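Local coordinates for Mlr3007 protein (Mesorhizobium loti, PDB 3QQM), which probably transfers amino groups between branched-chain amino acids and 2-oxoglutarate, as a pyridoxal-phosphate-dependent class-IV aminotransferase, at residues T69-R74 / A85-Y90; I19-W24 / N210-L215; V157-G162 / D198-A203. One frame throughout, in Å; residues are numbered along the deposited sequence.

Interaction 1 of 3, residues T69-R74 / A85-Y90; sequences TAMRTR and ASAQPY. With EDO (1,2-ethanediol), chain X.
A beta hairpin of strands 71-78 and 83-89 brings Met71, Arg72, Thr73 and Arg74 against Pro89, Gln88, Ala87 and Ser86, the short strand axes running 160° apart in direction. The register rests on two hydrogen-bonded pairs. Arg72 N gives to Gln88 O at 2.7 Å, nearly in line with the carbonyl bond, and Gln88 N returns to Arg72 O; Arg74 and Ser86 exchange the same two bonds. Beyond the ladder, Tyr90 N reaches Ala70 O at 2.9 Å, almost straight at hydrogen but 43° above the carbonyl plane, and a water joins Ala70 O to Tyr90 O.

Met71, a selenomethionine, turns back over the partner strand: bends at chi2 (-69°) and chi3 bring CE to 3.9 Å from Ala87 CB and 4.0 Å from Pro89 CD. Arg74 folds at chi3, so that Ser86 CB lies over one face of its guanidinium, 3.7 Å from NH2. The CB of Ala70 meets the edge of the Tyr90 ring.

On its other side strand 71-78 bonds to strand 17-25, through Met71 with Trp24 and Thr73 with Met22, while Leu64 of helix 53-64 packs on Met71 and Thr73.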
loop_
_atom_site.group_PDB
_atom_site.type_symbol
_atom_site.label_atom_id
_atom_site.label_comp_id
_atom_site.label_asym_id
_atom_site.label_seq_id
_atom_site.Cartn_x
_atom_site.Cartn_y
_atom_site.Cartn_z
ATOM N N THR A 69 -6.697 -15.497 15.868
ATOM C CA THR A 69 -6.492 -15.707 14.426
ATOM C C THR A 69 -5.933 -14.444 13.774
ATOM O O THR A 69 -5.870 -13.375 14.416
ATOM C CB THR A 69 -7.801 -16.074 13.718
ATOM O OG1 THR A 69 -8.769 -15.051 13.965
ATOM C CG2 THR A 69 -8.349 -17.400 14.228
ATOM N N ALA A 70 -5.533 -14.572 12.501
ATOM C CA ALA A 70 -4.974 -13.455 11.725
ATOM C C ALA A 70 -5.836 -12.189 11.853
ATOM O O ALA A 70 -7.043 -12.260 11.793
ATOM C CB ALA A 70 -4.815 -13.848 10.257
HETATM N N MSE A 71 -5.196 -11.042 12.036
HETATM C CA MSE A 71 -5.910 -9.777 12.187
HETATM C C MSE A 71 -5.371 -8.699 11.261
HETATM O O MSE A 71 -4.166 -8.636 11.030
HETATM C CB MSE A 71 -5.734 -9.250 13.622
HETATM C CG MSE A 71 -6.058 -10.249 14.743
HETATM SE SE MSE A 71 -7.961 -10.713 14.904
HETATM C CE MSE A 71 -8.609 -9.019 15.513
ATOM N N ARG A 72 -6.263 -7.876 10.707
ATOM C CA ARG A 72 -5.857 -6.719 9.925
ATOM C C ARG A 72 -5.667 -5.693 11.008
ATOM O O ARG A 72 -6.550 -5.501 11.858
ATOM C CB ARG A 72 -6.938 -6.255 8.966
ATOM C CG ARG A 72 -6.600 -4.962 8.217
ATOM C CD ARG A 72 -7.722 -4.500 7.316
ATOM N NE ARG A 72 -7.430 -3.173 6.742
ATOM C CZ ARG A 72 -7.712 -2.003 7.349
ATOM N NH1 ARG A 72 -8.286 -1.994 8.556
ATOM N NH2 ARG A 72 -7.401 -0.834 6.767
ATOM N N THR A 73 -4.493 -5.084 11.031
ATOM C CA THR A 73 -4.155 -4.129 12.039
ATOM C C THR A 73 -3.797 -2.793 11.442
ATOM O O THR A 73 -2.931 -2.717 10.596
ATOM C CB THR A 73 -2.953 -4.629 12.828
ATOM O OG1 THR A 73 -3.248 -5.934 13.363
ATOM C CG2 THR A 73 -2.593 -3.637 13.953
ATOM N N ARG A 74 -4.475 -1.735 11.885
ATOM C CA ARG A 74 -4.181 -0.402 11.397
ATOM C C ARG A 74 -3.540 0.417 12.518
ATOM O O ARG A 74 -4.157 0.648 13.558
ATOM C CB ARG A 74 -5.438 0.324 10.903
ATOM C CG ARG A 74 -5.101 1.672 10.239
ATOM C CD ARG A 74 -6.281 2.606 10.054
ATOM N NE ARG A 74 -6.866 2.969 11.347
ATOM C CZ ARG A 74 -8.049 2.540 11.796
ATOM N NH1 ARG A 74 -8.860 1.808 11.022
ATOM N NH2 ARG A 74 -8.461 2.909 12.994
ATOM N N ALA A 85 -4.130 2.039 17.407
ATOM C CA ALA A 85 -3.992 0.742 16.780
ATOM C C ALA A 85 -5.357 0.054 16.850
ATOM O O ALA A 85 -5.999 0.008 17.904
ATOM C CB ALA A 85 -2.931 -0.087 17.450
ATOM N N SER A 86 -5.810 -0.437 15.703
ATOM C CA SER A 86 -7.062 -1.143 15.588
ATOM C C SER A 86 -6.836 -2.483 14.915
ATOM O O SER A 86 -6.179 -2.558 13.854
ATOM C CB SER A 86 -8.037 -0.333 14.753
ATOM O OG SER A 86 -9.194 -1.083 14.434
ATOM N N ALA A 87 -7.417 -3.530 15.507
ATOM C CA ALA A 87 -7.314 -4.874 14.971
ATOM C C ALA A 87 -8.699 -5.497 14.766
ATOM O O ALA A 87 -9.572 -5.408 15.634
ATOM C CB ALA A 87 -6.478 -5.754 15.893
ATOM N N GLN A 88 -8.881 -6.121 13.611
ATOM C CA GLN A 88 -10.106 -6.829 13.279
ATOM C C GLN A 88 -9.704 -8.057 12.485
ATOM O O GLN A 88 -8.687 -8.050 11.836
ATOM C CB GLN A 88 -11.048 -5.955 12.474
ATOM C CG GLN A 88 -11.334 -4.636 13.100
ATOM C CD GLN A 88 -12.483 -3.955 12.463
ATOM O OE1 GLN A 88 -13.624 -4.420 12.562
ATOM N NE2 GLN A 88 -12.217 -2.806 11.825
ATOM N N PRO A 89 -10.526 -9.108 12.501
ATOM C CA PRO A 89 -10.149 -10.332 11.794
ATOM C C PRO A 89 -9.789 -10.133 10.325
ATOM O O PRO A 89 -10.499 -9.461 9.601
ATOM C CB PRO A 89 -11.410 -11.215 11.916
ATOM C CG PRO A 89 -12.099 -10.729 13.090
ATOM C CD PRO A 89 -11.837 -9.241 13.146
ATOM N N TYR A 90 -8.667 -10.708 9.910
ATOM C CA TYR A 90 -8.242 -10.644 8.520
ATOM C C TYR A 90 -9.120 -11.586 7.705
ATOM O O TYR A 90 -9.387 -12.709 8.121
ATOM C CB TYR A 90 -6.771 -11.025 8.395
ATOM C CG TYR A 90 -6.281 -11.240 6.970
ATOM C CD1 TYR A 90 -6.381 -10.230 6.015
ATOM C CD2 TYR A 90 -5.651 -12.431 6.597
ATOM C CE1 TYR A 90 -5.909 -10.421 4.705
ATOM C CE2 TYR A 90 -5.169 -12.618 5.291
ATOM C CZ TYR A 90 -5.305 -11.612 4.361
ATOM O OH TYR A 90 -4.836 -11.777 3.077
HETATM C C1 EDO X . -10.939 -12.288 17.887
HETATM O O1 EDO X . -10.368 -11.158 17.224
HETATM C C2 EDO X . -9.854 -13.315 18.182
HETATM O O2 EDO X . -9.059 -13.516 17.008
HETATM O O HOH W 1 -8.538 -14.617 10.239
#

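Interaction 2 of 3, residues I19-W24 / N210-L215; sequences IETMRW and NSLRGL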
loop_
_atom_site.group_PDB
_atom_site.type_symbol
_atom_site.label_atom_id
_atom_site.label_comp_id
_atom_site.label_asym_id
_atom_site.label_seq_id
_atom_site.Cartn_x
_atom_site.Cartn_y
_atom_site.Cartn_z
ATOM N N ILE A 19 0.266 6.233 8.576
ATOM C CA ILE A 19 -0.487 5.005 8.672
ATOM C C ILE A 19 0.312 3.759 8.261
ATOM O O ILE A 19 1.165 3.802 7.360
ATOM C CB ILE A 19 -1.726 5.122 7.729
ATOM C CG1 ILE A 19 -2.617 6.299 8.147
ATOM C CG2 ILE A 19 -2.555 3.834 7.698
ATOM C CD1 ILE A 19 -3.166 6.157 9.550
ATOM N N GLU A 20 0.029 2.656 8.937
ATOM C CA GLU A 20 0.620 1.338 8.628
ATOM C C GLU A 20 -0.502 0.317 8.781
ATOM O O GLU A 20 -1.202 0.306 9.801
ATOM C CB GLU A 20 1.797 0.972 9.544
ATOM C CG GLU A 20 3.040 1.818 9.357
ATOM C CD GLU A 20 3.726 1.593 8.010
ATOM O OE1 GLU A 20 3.572 0.475 7.422
ATOM O OE2 GLU A 20 4.434 2.516 7.548
ATOM N N THR A 21 -0.671 -0.518 7.749
ATOM C CA THR A 21 -1.682 -1.543 7.728
ATOM C C THR A 21 -0.949 -2.859 7.562
ATOM O O THR A 21 -0.317 -3.114 6.527
ATOM C CB THR A 21 -2.689 -1.304 6.598
ATOM O OG1 THR A 21 -3.281 -0.020 6.780
ATOM C CG2 THR A 21 -3.778 -2.377 6.591
HETATM N N MSE A 22 -1.093 -3.712 8.570
HETATM C CA MSE A 22 -0.387 -4.965 8.628
HETATM C C MSE A 22 -1.270 -6.179 8.919
HETATM O O MSE A 22 -2.397 -6.049 9.431
HETATM C CB MSE A 22 0.632 -4.869 9.774
HETATM C CG MSE A 22 1.505 -3.607 9.745
HETATM SE SE MSE A 22 2.683 -3.438 11.275
HETATM C CE MSE A 22 1.372 -3.296 12.701
ATOM N N ARG A 23 -0.717 -7.360 8.639
ATOM C CA ARG A 23 -1.391 -8.602 8.935
ATOM C C ARG A 23 -0.697 -9.242 10.108
ATOM O O ARG A 23 0.493 -9.568 10.032
ATOM C CB ARG A 23 -1.314 -9.576 7.776
ATOM C CG ARG A 23 -2.240 -10.777 7.957
ATOM C CD ARG A 23 -1.862 -11.981 7.092
ATOM N NE ARG A 23 -1.701 -11.660 5.681
ATOM C CZ ARG A 23 -1.302 -12.529 4.747
ATOM N NH1 ARG A 23 -1.051 -13.807 5.067
ATOM N NH2 ARG A 23 -1.150 -12.119 3.487
ATOM N N TRP A 24 -1.411 -9.386 11.206
ATOM C CA TRP A 24 -0.876 -10.071 12.381
ATOM C C TRP A 24 -1.216 -11.542 12.241
ATOM O O TRP A 24 -2.320 -11.881 11.849
ATOM C CB TRP A 24 -1.515 -9.559 13.646
ATOM C CG TRP A 24 -0.988 -10.174 14.907
ATOM C CD1 TRP A 24 0.042 -9.712 15.667
ATOM C CD2 TRP A 24 -1.499 -11.316 15.587
ATOM N NE1 TRP A 24 0.187 -10.476 16.781
ATOM C CE2 TRP A 24 -0.734 -11.479 16.757
ATOM C CE3 TRP A 24 -2.540 -12.201 15.338
ATOM C CZ2 TRP A 24 -0.959 -12.510 17.669
ATOM C CZ3 TRP A 24 -2.769 -13.228 16.253
ATOM C CH2 TRP A 24 -1.987 -13.363 17.404
ATOM N N ASN A 210 -0.058 -5.779 -1.559
ATOM C CA ASN A 210 0.293 -4.985 -0.405
ATOM C C ASN A 210 0.734 -5.918 0.708
ATOM O O ASN A 210 0.653 -7.140 0.575
ATOM C CB ASN A 210 -0.824 -4.037 0.034
ATOM C CG ASN A 210 -2.121 -4.742 0.377
ATOM O OD1 ASN A 210 -2.141 -5.861 0.875
ATOM N ND2 ASN A 210 -3.209 -4.048 0.165
ATOM N N SER A 211 1.256 -5.342 1.784
ATOM C CA SER A 211 1.757 -6.150 2.887
ATOM C C SER A 211 0.644 -6.975 3.538
ATOM O O SER A 211 0.862 -8.092 3.951
ATOM C CB SER A 211 2.429 -5.278 3.947
ATOM O OG SER A 211 3.086 -6.103 4.888
ATOM N N LEU A 212 -0.536 -6.394 3.629
ATOM C CA LEU A 212 -1.651 -7.056 4.237
ATOM C C LEU A 212 -2.067 -8.319 3.488
ATOM O O LEU A 212 -2.224 -9.366 4.097
ATOM C CB LEU A 212 -2.849 -6.115 4.331
ATOM C CG LEU A 212 -4.125 -6.753 4.868
ATOM C CD1 LEU A 212 -3.889 -7.340 6.291
ATOM C CD2 LEU A 212 -5.338 -5.761 4.821
ATOM N N ARG A 213 -2.201 -8.224 2.171
ATOM C CA ARG A 213 -2.716 -9.364 1.388
ATOM C C ARG A 213 -1.743 -10.171 0.577
ATOM O O ARG A 213 -2.116 -11.223 0.100
ATOM C CB ARG A 213 -3.812 -8.878 0.427
ATOM C CG ARG A 213 -4.990 -8.301 1.126
ATOM C CD ARG A 213 -6.205 -8.152 0.229
ATOM N NE ARG A 213 -7.348 -7.610 0.985
ATOM C CZ ARG A 213 -8.189 -8.353 1.694
ATOM N NH1 ARG A 213 -8.051 -9.668 1.755
ATOM N NH2 ARG A 213 -9.161 -7.775 2.370
ATOM N N GLY A 214 -0.513 -9.719 0.429
ATOM C CA GLY A 214 0.430 -10.426 -0.432
ATOM C C GLY A 214 0.049 -10.121 -1.887
ATOM O O GLY A 214 -0.687 -9.147 -2.139
ATOM N N LEU A 215 0.564 -10.910 -2.850
ATOM C CA LEU A 215 0.220 -10.709 -4.268
ATOM C C LEU A 215 -1.177 -11.204 -4.588
ATOM O O LEU A 215 -1.622 -12.266 -4.119
ATOM C CB LEU A 215 1.213 -11.402 -5.197
ATOM C CG LEU A 215 2.598 -10.776 -5.269
ATOM C CD1 LEU A 215 3.546 -11.683 -6.004
ATOM C CD2 LEU A 215 2.522 -9.377 -5.928
HETATM O O HOH W 2 -0.990 -3.344 3.697
HETATM O O HOH W 3 1.718 -7.455 7.050
#
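Thr21 makes the first contact, its methyl CG2 lying 4.1 Å from Leu212 CD2, the two side chains crossing obliquely. Its carbonyl faces the loop through a water that lies between Thr21 O and Leu212 N, accepting from the latter. At Met22 the side chain turns the other way, and it is the backbone that takes part: Leu212 CD1 rests 3.7 Å from Met22 O. Arg23 carries the polar half. A second water accepts from Arg23 N and is hydrogen-bonded to Ser211 OG, which also bonds to His36. With CG anti to the backbone nitrogen (chi1 -169°) and a bend at chi3, the Arg23 chain passes the Leu212 side chain at about a right angle. Arg23 CB lies 3.7 Å from Leu212 CD1. The guanidinium then grips Leu212 O side-on, NE at 2.8 Å and NH2 at 3.0 Å. The oxygen lies only 5° out of the guanidinium plane; NE comes nearly head-on to the carbonyl, whereas NH2 stands above the carbonyl plane.

Within 210-215, Asn210 OD1 accepts from Arg213 N at 2.7 Å, an Asx motif that, with the bond from Gly214 N to Asn210 O, braces the bend on which Leu212 O sits. An alanine at Arg23 removes the guanidinium, and Leu212 O would probably be left without its NE and NH2 donors, weakening the tie between strand and loop. Because Ser211 N bonds to phosphate oxygen OP2 of the pyridoxal-modified Lys118, the paired N-H bonds and bridging waters are consistent with strand 17-25 helping to position a loop of the cofactor's phosphate site.

Interaction 3 of 3, residues V157-G162 / D198-A203; sequences VFADFG and DDLKSA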
loop_
_atom_site.group_PDB
_atom_site.type_symbol
_atom_site.label_atom_id
_atom_site.label_comp_id
_atom_site.label_asym_id
_atom_site.label_seq_id
_atom_site.Cartn_x
_atom_site.Cartn_y
_atom_site.Cartn_z
ATOM N N VAL A 157 1.868 -2.331 -8.117
ATOM C CA VAL A 157 1.643 -3.150 -9.311
ATOM C C VAL A 157 2.861 -3.979 -9.659
ATOM O O VAL A 157 3.981 -3.525 -9.526
ATOM C CB VAL A 157 1.301 -2.239 -10.516
ATOM C CG1 VAL A 157 1.065 -3.071 -11.794
ATOM C CG2 VAL A 157 0.091 -1.377 -10.193
ATOM N N PHE A 158 2.627 -5.198 -10.127
ATOM C CA PHE A 158 3.697 -6.120 -10.480
ATOM C C PHE A 158 3.284 -6.824 -11.749
ATOM O O PHE A 158 2.243 -7.521 -11.783
ATOM C CB PHE A 158 3.915 -7.126 -9.359
ATOM C CG PHE A 158 4.225 -6.487 -8.035
ATOM C CD1 PHE A 158 3.209 -6.128 -7.177
ATOM C CD2 PHE A 158 5.526 -6.257 -7.654
ATOM C CE1 PHE A 158 3.476 -5.545 -5.979
ATOM C CE2 PHE A 158 5.810 -5.657 -6.476
ATOM C CZ PHE A 158 4.777 -5.301 -5.614
ATOM N N ALA A 159 4.090 -6.633 -12.797
ATOM C CA ALA A 159 3.796 -7.179 -14.103
ATOM C C ALA A 159 4.908 -8.085 -14.606
ATOM O O ALA A 159 6.090 -7.719 -14.594
ATOM C CB ALA A 159 3.540 -6.043 -15.082
ATOM N N ASP A 160 4.507 -9.266 -15.060
ATOM C CA ASP A 160 5.414 -10.269 -15.591
ATOM C C ASP A 160 5.273 -10.258 -17.090
ATOM O O ASP A 160 4.259 -10.719 -17.620
ATOM C CB ASP A 160 5.024 -11.623 -15.036
ATOM C CG ASP A 160 5.948 -12.759 -15.496
ATOM O OD1 ASP A 160 6.754 -12.597 -16.458
ATOM O OD2 ASP A 160 5.857 -13.818 -14.857
ATOM N N PHE A 161 6.277 -9.725 -17.786
ATOM C CA PHE A 161 6.205 -9.643 -19.262
ATOM C C PHE A 161 6.664 -10.907 -19.957
ATOM O O PHE A 161 6.866 -10.903 -21.173
ATOM C CB PHE A 161 6.944 -8.415 -19.789
ATOM C CG PHE A 161 6.317 -7.118 -19.347
ATOM C CD1 PHE A 161 5.185 -6.619 -20.004
ATOM C CD2 PHE A 161 6.830 -6.406 -18.270
ATOM C CE1 PHE A 161 4.590 -5.445 -19.597
ATOM C CE2 PHE A 161 6.232 -5.207 -17.862
ATOM C CZ PHE A 161 5.114 -4.731 -18.519
ATOM N N GLY A 162 6.837 -11.980 -19.182
ATOM C CA GLY A 162 7.216 -13.278 -19.731
ATOM C C GLY A 162 8.404 -13.974 -19.097
ATOM O O GLY A 162 8.445 -15.194 -19.045
ATOM N N ASP A 198 -1.251 0.764 -21.429
ATOM C CA ASP A 198 -1.269 0.002 -22.670
ATOM C C ASP A 198 -0.196 -1.111 -22.695
ATOM O O ASP A 198 -0.459 -2.200 -23.179
ATOM C CB ASP A 198 -1.105 0.940 -23.856
ATOM C CG ASP A 198 -1.386 0.258 -25.150
ATOM O OD1 ASP A 198 -2.578 0.036 -25.477
ATOM O OD2 ASP A 198 -0.407 -0.042 -25.845
ATOM N N ASP A 199 1.006 -0.825 -22.184
ATOM C CA ASP A 199 2.069 -1.842 -22.086
ATOM C C ASP A 199 1.610 -3.043 -21.260
ATOM O O ASP A 199 1.967 -4.157 -21.563
ATOM C CB ASP A 199 3.328 -1.273 -21.405
ATOM C CG ASP A 199 4.013 -0.213 -22.222
ATOM O OD1 ASP A 199 3.900 -0.281 -23.471
ATOM O OD2 ASP A 199 4.695 0.660 -21.614
ATOM N N LEU A 200 0.859 -2.790 -20.181
ATOM C CA LEU A 200 0.343 -3.857 -19.318
ATOM C C LEU A 200 -0.501 -4.872 -20.054
ATOM O O LEU A 200 -0.595 -6.013 -19.635
ATOM C CB LEU A 200 -0.481 -3.287 -18.167
ATOM C CG LEU A 200 0.308 -2.628 -17.051
ATOM C CD1 LEU A 200 -0.614 -2.111 -15.975
ATOM C CD2 LEU A 200 1.308 -3.622 -16.457
ATOM N N LYS A 201 -1.145 -4.452 -21.134
ATOM C CA LYS A 201 -1.957 -5.367 -21.909
ATOM C C LYS A 201 -1.086 -6.504 -22.456
ATOM O O LYS A 201 -1.606 -7.547 -22.829
ATOM C CB LYS A 201 -2.658 -4.638 -23.068
ATOM C CG LYS A 201 -3.850 -3.710 -22.680
ATOM C CD LYS A 201 -5.074 -4.568 -22.214
ATOM C CE LYS A 201 -6.410 -3.803 -22.172
ATOM N NZ LYS A 201 -7.547 -4.793 -21.968
ATOM N N SER A 202 0.233 -6.297 -22.531
ATOM C CA SER A 202 1.127 -7.349 -23.057
ATOM C C SER A 202 1.767 -8.184 -21.946
ATOM O O SER A 202 2.645 -8.993 -22.201
ATOM C CB SER A 202 2.208 -6.748 -23.970
ATOM O OG SER A 202 3.145 -5.988 -23.231
ATOM N N ALA A 203 1.331 -7.986 -20.712
ATOM C CA ALA A 203 1.866 -8.759 -19.599
ATOM C C ALA A 203 1.310 -10.184 -19.629
ATOM O O ALA A 203 0.121 -10.389 -19.832
ATOM C CB ALA A 203 1.532 -8.102 -18.296
#
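Phe161 meets the segment 198-203 with the edge of its ring. CE1 is 3.5 Å from Asp199 O, which lies in the ring plane, and Ser202 OG stands near the same edge, 3.9 Å from CD1. In such an approach the oxygens face the ring's C-H border, not its pi face. Chi1 of -65° places CG anti to the carbonyl carbon, and from there the ring extends across to Asp199 and Ser202. The carbonyl oxygen it meets is already engaged: Ser202 OG donates to Asp199 O at 2.7 Å, in the carbonyl plane, and Ser202 N gives to it as well. Ala203 approaches the ring obliquely, CA 4.0 Å from Phe161 CD1.

The contact joins 156-160, an outermost strand of the chain's six-stranded mixed sheet, to the connection entering its neighbour, strand 205-210. That connection includes a type I beta turn from Leu200 to Ala203, with Ala203 N bonded to Leu200 O. Beside the ring the packing is aliphatic. Ala159 CB points toward the turn and meets Leu200 CD2 at 3.6 Å, with Ala203 CB farther off at 4.3 Å; Leu206 of strand 205-210 and Tyr195 also touch both Ala159 and Leu200.

The CB of Asp160 points away from 198-203. Its OD1 accepts from Gly162 N at 2.8 Å, an Asx turn, meeting the donor on the anti side of the carboxylate and 32° out of its plane, and Gly164 N is a second donor to the same oxygen.

From the N terminus, strand 17-25 comes first and meets 210-215 only after 185 intervening residues, where interaction 2 closes the loop. Interactions 1 and 3 both fall within that span, one after the other: the short hairpin of 69-74 with 85-90, then 157-162 with 198-203. None cross. Interactions 1 and 2 meet in the four-stranded antiparallel sheet, where strands 71-78 and 17-25 are neighbours. Interaction 2 links this sheet to the loop before strand 214-220 of the mixed sheet, whose edge strand 156-160 holds interaction 3; Leu215 packs on Phe158 there. Interactions 1 and 3 remain apart, with centres about 32 Å from each other.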